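Local coordinates for protein regulator of nonsense transcripts 2 (Homo sapiens, PDB 4CEK) that takes part in nonsense-mediated mRNA decay, here as its second MIF4G domain, a helical module that probably serves as a structural scaffold, at residues N16-L21 and L223-M228; D132-A137 and P170-L175. One frame throughout, in Å; residues are numbered along the deposited sequence.

Overall arrangement
Near the N terminus the short helix 13-19 and the turn after it, holding residues 16-21, are brought against residues 223-228 at the end of helix 210-225; this is interaction 1, which closes a loop of about 200 residues, part of it not modelled. Nested inside that loop, interaction 2 pairs helix 131-144 with helix 169-179, only some thirty residues apart, in the all-helical MIF4G region. The two contacts lie about 11 Å apart, centre to centre, and touch through helix 169-179: Arg174 of interaction 2 donates hydrogen bonds to the backbone oxygens of Phe17 and Asn20, while the Phe17 and Phe171 rings pack together. The N-terminal segment is thereby fastened to both helices 169-179 and 210-225.

Interaction 1: N16-L21 and L223-M228; sequences NFYENL and LTKFKM
An aromatic cluster of Phe17, Tyr18 and Phe226 fastens the N-terminal helix 13-19 to the C-terminal end of helix 210-225, where Lys227 completes a Schellman motif. Phe226 reaches in from that helix end. Tyr18 CD1 lies over one face of its ring, toward the rim, and Tyr18 CE1 comes to 3.4 Å from Phe226 CE2, the two ring planes inclined at 50°. Phe17 O meets the Phe226 ring at its edge, 3.2 Å from CE1; Phe17 CE2 lies 3.9 Å from Phe226 CZ, the rings oblique, and Leu21 CD2 adds a methyl contact. On the Tyr18 ring, Phe17 CD2 covers the centre of one face and Lys225 CD sits over the opposite one. A bend at chi3 (-60°) takes the lysine chain over that face, toward the rim, and brings NZ to 3.2 Å from Tyr18 OH in a weak hydrogen bond; both groups have a stronger partner in Glu222. Replacing Phe226 by an alanine would probably open a gap beside CD1 and CE1 of Tyr18 and leave the Phe17 and Leu21 side chains with less to pack on. Beyond the pair, Phe226 also touches Ala173 and Arg174 of helix 169-179, and Lys225 packs on Cys260 and Phe263 of helix 247-266.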
loop_
_atom_site.group_PDB
_atom_site.type_symbol
_atom_site.label_atom_id
_atom_site.label_comp_id
_atom_site.label_asym_id
_atom_site.label_seq_id
_atom_site.Cartn_x
_atom_site.Cartn_y
_atom_site.Cartn_z
ATOM N N ASN A 16 -15.131 -9.969 0.585
ATOM C CA ASN A 16 -15.296 -9.751 2.025
ATOM C C ASN A 16 -14.045 -9.155 2.657
ATOM O O ASN A 16 -14.118 -8.384 3.617
ATOM C CB ASN A 16 -15.676 -11.062 2.738
ATOM C CG ASN A 16 -17.075 -11.563 2.361
ATOM O OD1 ASN A 16 -17.263 -12.744 2.066
ATOM N ND2 ASN A 16 -18.049 -10.673 2.372
ATOM N N PHE A 17 -12.891 -9.511 2.122
ATOM C CA PHE A 17 -11.656 -9.004 2.671
ATOM C C PHE A 17 -11.537 -7.493 2.395
ATOM O O PHE A 17 -10.990 -6.756 3.222
ATOM C CB PHE A 17 -10.456 -9.766 2.114
ATOM C CG PHE A 17 -9.160 -9.407 2.780
ATOM C CD1 PHE A 17 -8.791 -10.011 3.959
ATOM C CD2 PHE A 17 -8.328 -8.436 2.239
ATOM C CE1 PHE A 17 -7.604 -9.674 4.588
ATOM C CE2 PHE A 17 -7.135 -8.115 2.849
ATOM C CZ PHE A 17 -6.777 -8.727 4.025
ATOM N N TYR A 18 -12.094 -7.038 1.271
ATOM C CA TYR A 18 -11.892 -5.670 0.815
ATOM C C TYR A 18 -13.092 -4.793 1.085
ATOM O O TYR A 18 -12.930 -3.601 1.171
ATOM C CB TYR A 18 -11.481 -5.624 -0.680
ATOM C CG TYR A 18 -10.070 -6.115 -0.879
ATOM C CD1 TYR A 18 -8.994 -5.348 -0.437
ATOM C CD2 TYR A 18 -9.803 -7.363 -1.435
ATOM C CE1 TYR A 18 -7.695 -5.792 -0.565
ATOM C CE2 TYR A 18 -8.489 -7.820 -1.568
ATOM C CZ TYR A 18 -7.446 -7.027 -1.126
ATOM O OH TYR A 18 -6.138 -7.426 -1.238
ATOM N N GLU A 19 -14.278 -5.378 1.246
ATOM C CA GLU A 19 -15.505 -4.614 1.389
ATOM C C GLU A 19 -16.240 -4.787 2.712
ATOM O O GLU A 19 -17.039 -3.924 3.059
ATOM C CB GLU A 19 -16.472 -4.963 0.266
ATOM C CG GLU A 19 -15.843 -4.917 -1.114
ATOM C CD GLU A 19 -16.860 -4.713 -2.216
ATOM O OE1 GLU A 19 -18.067 -4.903 -1.978
ATOM O OE2 GLU A 19 -16.446 -4.358 -3.341
ATOM N N ASN A 20 -16.018 -5.885 3.434
ATOM C CA ASN A 20 -16.730 -6.106 4.708
ATOM C C ASN A 20 -15.829 -5.905 5.898
ATOM O O ASN A 20 -15.137 -6.822 6.370
ATOM C CB ASN A 20 -17.408 -7.482 4.738
ATOM C CG ASN A 20 -18.607 -7.533 3.812
ATOM O OD1 ASN A 20 -18.745 -8.440 2.992
ATOM N ND2 ASN A 20 -19.457 -6.509 3.899
ATOM N N LEU A 21 -15.839 -4.665 6.365
ATOM C CA LEU A 21 -14.981 -4.212 7.439
ATOM C C LEU A 21 -15.799 -4.220 8.722
ATOM O O LEU A 21 -17.034 -4.155 8.678
ATOM C CB LEU A 21 -14.434 -2.801 7.124
ATOM C CG LEU A 21 -13.497 -2.653 5.907
ATOM C CD1 LEU A 21 -12.899 -1.259 5.835
ATOM C CD2 LEU A 21 -12.393 -3.695 5.970
ATOM N N LEU A 223 -3.864 -0.476 -0.599
ATOM C CA LEU A 223 -4.594 0.699 -0.161
ATOM C C LEU A 223 -5.585 1.184 -1.194
ATOM O O LEU A 223 -6.605 1.752 -0.837
ATOM C CB LEU A 223 -3.595 1.808 0.238
ATOM C CG LEU A 223 -2.944 1.515 1.607
ATOM C CD1 LEU A 223 -1.722 2.349 1.845
ATOM C CD2 LEU A 223 -3.968 1.715 2.736
ATOM N N THR A 224 -5.308 0.951 -2.477
ATOM C CA THR A 224 -6.206 1.399 -3.537
ATOM C C THR A 224 -7.435 0.515 -3.515
ATOM O O THR A 224 -8.593 1.005 -3.668
ATOM C CB THR A 224 -5.528 1.296 -4.929
ATOM O OG1 THR A 224 -4.356 2.126 -4.944
ATOM C CG2 THR A 224 -6.456 1.734 -6.058
ATOM N N LYS A 225 -7.201 -0.796 -3.353
ATOM C CA LYS A 225 -8.318 -1.756 -3.295
ATOM C C LYS A 225 -9.223 -1.449 -2.100
ATOM O O LYS A 225 -10.392 -1.722 -2.157
ATOM C CB LYS A 225 -7.835 -3.239 -3.296
ATOM C CG LYS A 225 -7.381 -3.740 -4.687
ATOM C CD LYS A 225 -6.801 -5.176 -4.717
ATOM C CE LYS A 225 -5.576 -5.352 -3.836
ATOM N NZ LYS A 225 -4.821 -6.641 -4.058
ATOM N N PHE A 226 -8.671 -0.864 -1.038
ATOM C CA PHE A 226 -9.469 -0.442 0.114
ATOM C C PHE A 226 -10.043 1.000 0.007
ATOM O O PHE A 226 -10.687 1.481 0.949
ATOM C CB PHE A 226 -8.627 -0.590 1.392
ATOM C CG PHE A 226 -8.633 -1.986 1.951
ATOM C CD1 PHE A 226 -9.768 -2.491 2.521
ATOM C CD2 PHE A 226 -7.511 -2.767 1.896
ATOM C CE1 PHE A 226 -9.795 -3.768 3.026
ATOM C CE2 PHE A 226 -7.509 -4.030 2.395
ATOM C CZ PHE A 226 -8.652 -4.537 2.969
ATOM N N LYS A 227 -9.794 1.667 -1.124
ATOM C CA LYS A 227 -10.205 3.049 -1.365
ATOM C C LYS A 227 -9.556 4.036 -0.400
ATOM O O LYS A 227 -10.134 5.077 -0.155
ATOM C CB LYS A 227 -11.736 3.209 -1.289
ATOM C CG LYS A 227 -12.521 2.177 -2.085
ATOM C CD LYS A 227 -14.024 2.375 -1.920
ATOM C CE LYS A 227 -14.811 1.180 -2.475
ATOM N NZ LYS A 227 -16.184 1.032 -1.894
ATOM N N MET A 228 -8.391 3.707 0.170
ATOM C CA MET A 228 -7.607 4.694 0.917
ATOM C C MET A 228 -6.816 5.586 -0.033
ATOM O O MET A 228 -6.617 6.729 0.257
ATOM C CB MET A 228 -6.691 4.029 1.915
ATOM C CG MET A 228 -7.442 3.280 3.017
ATOM S SD MET A 228 -8.544 4.308 4.071
ATOM C CE MET A 228 -10.157 4.128 3.306
#

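Interaction 2: D132-A137 and P170-L175; sequences DLIDKA and PFYARL
Ile134 enters helix 169-179 as a knob into a hole formed by Phe171, Tyr172, Arg174 and Leu175, and its branches divide the work. With CG1 swung away from the backbone N (chi1 -158°), the longer branch runs over the backbone of the partner helix: CG1 lies 3.5 Å from Phe171 O and also touches the CB atoms of Phe171 and Leu175. CD1 then reaches the edge of the Tyr172 ring, near its plane, 4.4 Å from CD1 of that tyrosine. The other branch, CG2, turns to the aliphatic part of Arg174, meeting its CD at 4.0 Å. Leu175 in turn sets CD1 against Ile134 O and the backbone of Ala137.

Beside this apolar seam, Asp135 and Arg174 meet edge to edge, the carboxylate and guanidinium planes inclined at 30°. The grip is side-on, with one nitrogen for each oxygen. NE bonds OD1 at 2.9 Å, from the syn side but somewhat out of the carboxylate plane, whereas NH2 meets the syn lone pair of OD2 at 2.8 Å in a nearly straight bond. The short helical segments cross at -36°, their axes 9.4 Å apart.

Arg174 is further held by carbonyl groups of the N-terminal segment, NH1 by Phe17 and Asn16 and NH2 by Asn20. The charge of this buried guanidinium is probably balanced by Asp135, although Arg131 brings a like charge close to NH2, while backbone oxygens take up its remaining N-H groups; this pairing probably keeps the aspartate ionised, and it fixes the rotation of both charged groups.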
loop_
_atom_site.group_PDB
_atom_site.type_symbol
_atom_site.label_atom_id
_atom_site.label_comp_id
_atom_site.label_asym_id
_atom_site.label_seq_id
_atom_site.Cartn_x
_atom_site.Cartn_y
_atom_site.Cartn_z
ATOM N N ASP A 132 -9.225 -12.246 10.906
ATOM C CA ASP A 132 -9.686 -12.134 12.295
ATOM C C ASP A 132 -8.624 -11.504 13.185
ATOM O O ASP A 132 -8.932 -10.590 13.960
ATOM C CB ASP A 132 -10.138 -13.502 12.853
ATOM C CG ASP A 132 -11.333 -14.085 12.084
ATOM O OD1 ASP A 132 -12.207 -13.327 11.596
ATOM O OD2 ASP A 132 -11.394 -15.320 11.960
ATOM N N LEU A 133 -7.382 -11.969 13.095
ATOM C CA LEU A 133 -6.308 -11.342 13.895
ATOM C C LEU A 133 -6.171 -9.809 13.651
ATOM O O LEU A 133 -5.929 -9.067 14.590
ATOM C CB LEU A 133 -4.946 -12.005 13.652
ATOM C CG LEU A 133 -4.489 -13.287 14.388
ATOM C CD1 LEU A 133 -3.105 -13.664 13.837
ATOM C CD2 LEU A 133 -4.426 -13.141 15.923
ATOM N N ILE A 134 -6.305 -9.338 12.407
ATOM C CA ILE A 134 -5.990 -7.920 12.104
ATOM C C ILE A 134 -7.164 -7.036 12.546
ATOM O O ILE A 134 -6.947 -5.929 13.024
ATOM C CB ILE A 134 -5.571 -7.674 10.609
ATOM C CG1 ILE A 134 -4.750 -6.384 10.455
ATOM C CG2 ILE A 134 -6.782 -7.599 9.701
ATOM C CD1 ILE A 134 -3.341 -6.439 11.026
ATOM N N ASP A 135 -8.390 -7.543 12.418
ATOM C CA ASP A 135 -9.577 -6.866 12.964
ATOM C C ASP A 135 -9.513 -6.734 14.501
ATOM O O ASP A 135 -9.866 -5.697 15.051
ATOM C CB ASP A 135 -10.865 -7.588 12.526
ATOM C CG ASP A 135 -11.192 -7.389 11.010
ATOM O OD1 ASP A 135 -10.472 -6.627 10.336
ATOM O OD2 ASP A 135 -12.176 -7.985 10.492
ATOM N N LYS A 136 -9.034 -7.766 15.190
ATOM C CA LYS A 136 -8.830 -7.690 16.650
ATOM C C LYS A 136 -7.854 -6.586 17.024
ATOM O O LYS A 136 -8.082 -5.826 17.976
ATOM C CB LYS A 136 -8.333 -9.026 17.225
ATOM C CG LYS A 136 -9.454 -10.000 17.559
ATOM C CD LYS A 136 -8.940 -11.418 17.836
ATOM C CE LYS A 136 -10.084 -12.412 18.057
ATOM N NZ LYS A 136 -9.917 -13.671 17.271
ATOM N N ALA A 137 -6.761 -6.516 16.276
ATOM C CA ALA A 137 -5.733 -5.500 16.491
ATOM C C ALA A 137 -6.322 -4.088 16.397
ATOM O O ALA A 137 -5.973 -3.195 17.188
ATOM C CB ALA A 137 -4.593 -5.689 15.491
ATOM N N PRO A 170 -1.579 -6.692 2.723
ATOM C CA PRO A 170 -3.051 -6.621 2.636
ATOM C C PRO A 170 -3.709 -6.433 4.011
ATOM O O PRO A 170 -4.795 -5.834 4.115
ATOM C CB PRO A 170 -3.455 -8.007 2.082
ATOM C CG PRO A 170 -2.219 -8.561 1.473
ATOM C CD PRO A 170 -1.044 -7.946 2.166
ATOM N N PHE A 171 -3.076 -6.990 5.040
ATOM C CA PHE A 171 -3.628 -6.916 6.397
ATOM C C PHE A 171 -3.411 -5.482 6.925
ATOM O O PHE A 171 -4.368 -4.815 7.406
ATOM C CB PHE A 171 -3.023 -8.034 7.265
ATOM C CG PHE A 171 -3.282 -9.421 6.693
ATOM C CD1 PHE A 171 -4.579 -9.922 6.604
ATOM C CD2 PHE A 171 -2.235 -10.197 6.172
ATOM C CE1 PHE A 171 -4.834 -11.169 6.008
ATOM C CE2 PHE A 171 -2.481 -11.444 5.582
ATOM C CZ PHE A 171 -3.774 -11.930 5.511
ATOM N N TYR A 172 -2.181 -4.993 6.756
ATOM C CA TYR A 172 -1.870 -3.622 7.072
ATOM C C TYR A 172 -2.791 -2.622 6.386
ATOM O O TYR A 172 -3.266 -1.688 7.022
ATOM C CB TYR A 172 -0.423 -3.340 6.791
ATOM C CG TYR A 172 0.499 -3.916 7.836
ATOM C CD1 TYR A 172 0.058 -4.873 8.773
ATOM C CD2 TYR A 172 1.821 -3.514 7.894
ATOM C CE1 TYR A 172 0.923 -5.383 9.741
ATOM C CE2 TYR A 172 2.688 -4.014 8.842
ATOM C CZ TYR A 172 2.250 -4.942 9.770
ATOM O OH TYR A 172 3.166 -5.412 10.705
ATOM N N ALA A 173 -3.123 -2.846 5.130
ATOM C CA ALA A 173 -4.122 -2.007 4.486
ATOM C C ALA A 173 -5.508 -2.151 5.123
ATOM O O ALA A 173 -6.267 -1.180 5.192
ATOM C CB ALA A 173 -4.195 -2.286 2.985
ATOM N N ARG A 174 -5.888 -3.367 5.506
ATOM C CA ARG A 174 -7.208 -3.581 6.137
ATOM C C ARG A 174 -7.319 -2.804 7.468
ATOM O O ARG A 174 -8.321 -2.144 7.720
ATOM C CB ARG A 174 -7.495 -5.069 6.389
ATOM C CG ARG A 174 -8.995 -5.374 6.461
ATOM C CD ARG A 174 -9.266 -6.850 6.660
ATOM N NE ARG A 174 -10.474 -7.110 7.458
ATOM C CZ ARG A 174 -11.718 -7.224 6.995
ATOM N NH1 ARG A 174 -11.984 -7.115 5.704
ATOM N NH2 ARG A 174 -12.720 -7.461 7.836
ATOM N N LEU A 175 -6.281 -2.895 8.289
ATOM C CA LEU A 175 -6.172 -2.135 9.537
ATOM C C LEU A 175 -6.464 -0.662 9.273
ATOM O O LEU A 175 -7.404 -0.105 9.836
ATOM C CB LEU A 175 -4.758 -2.279 10.135
ATOM C CG LEU A 175 -4.543 -1.746 11.565
ATOM C CD1 LEU A 175 -5.551 -2.360 12.547
ATOM C CD2 LEU A 175 -3.126 -2.061 11.988
#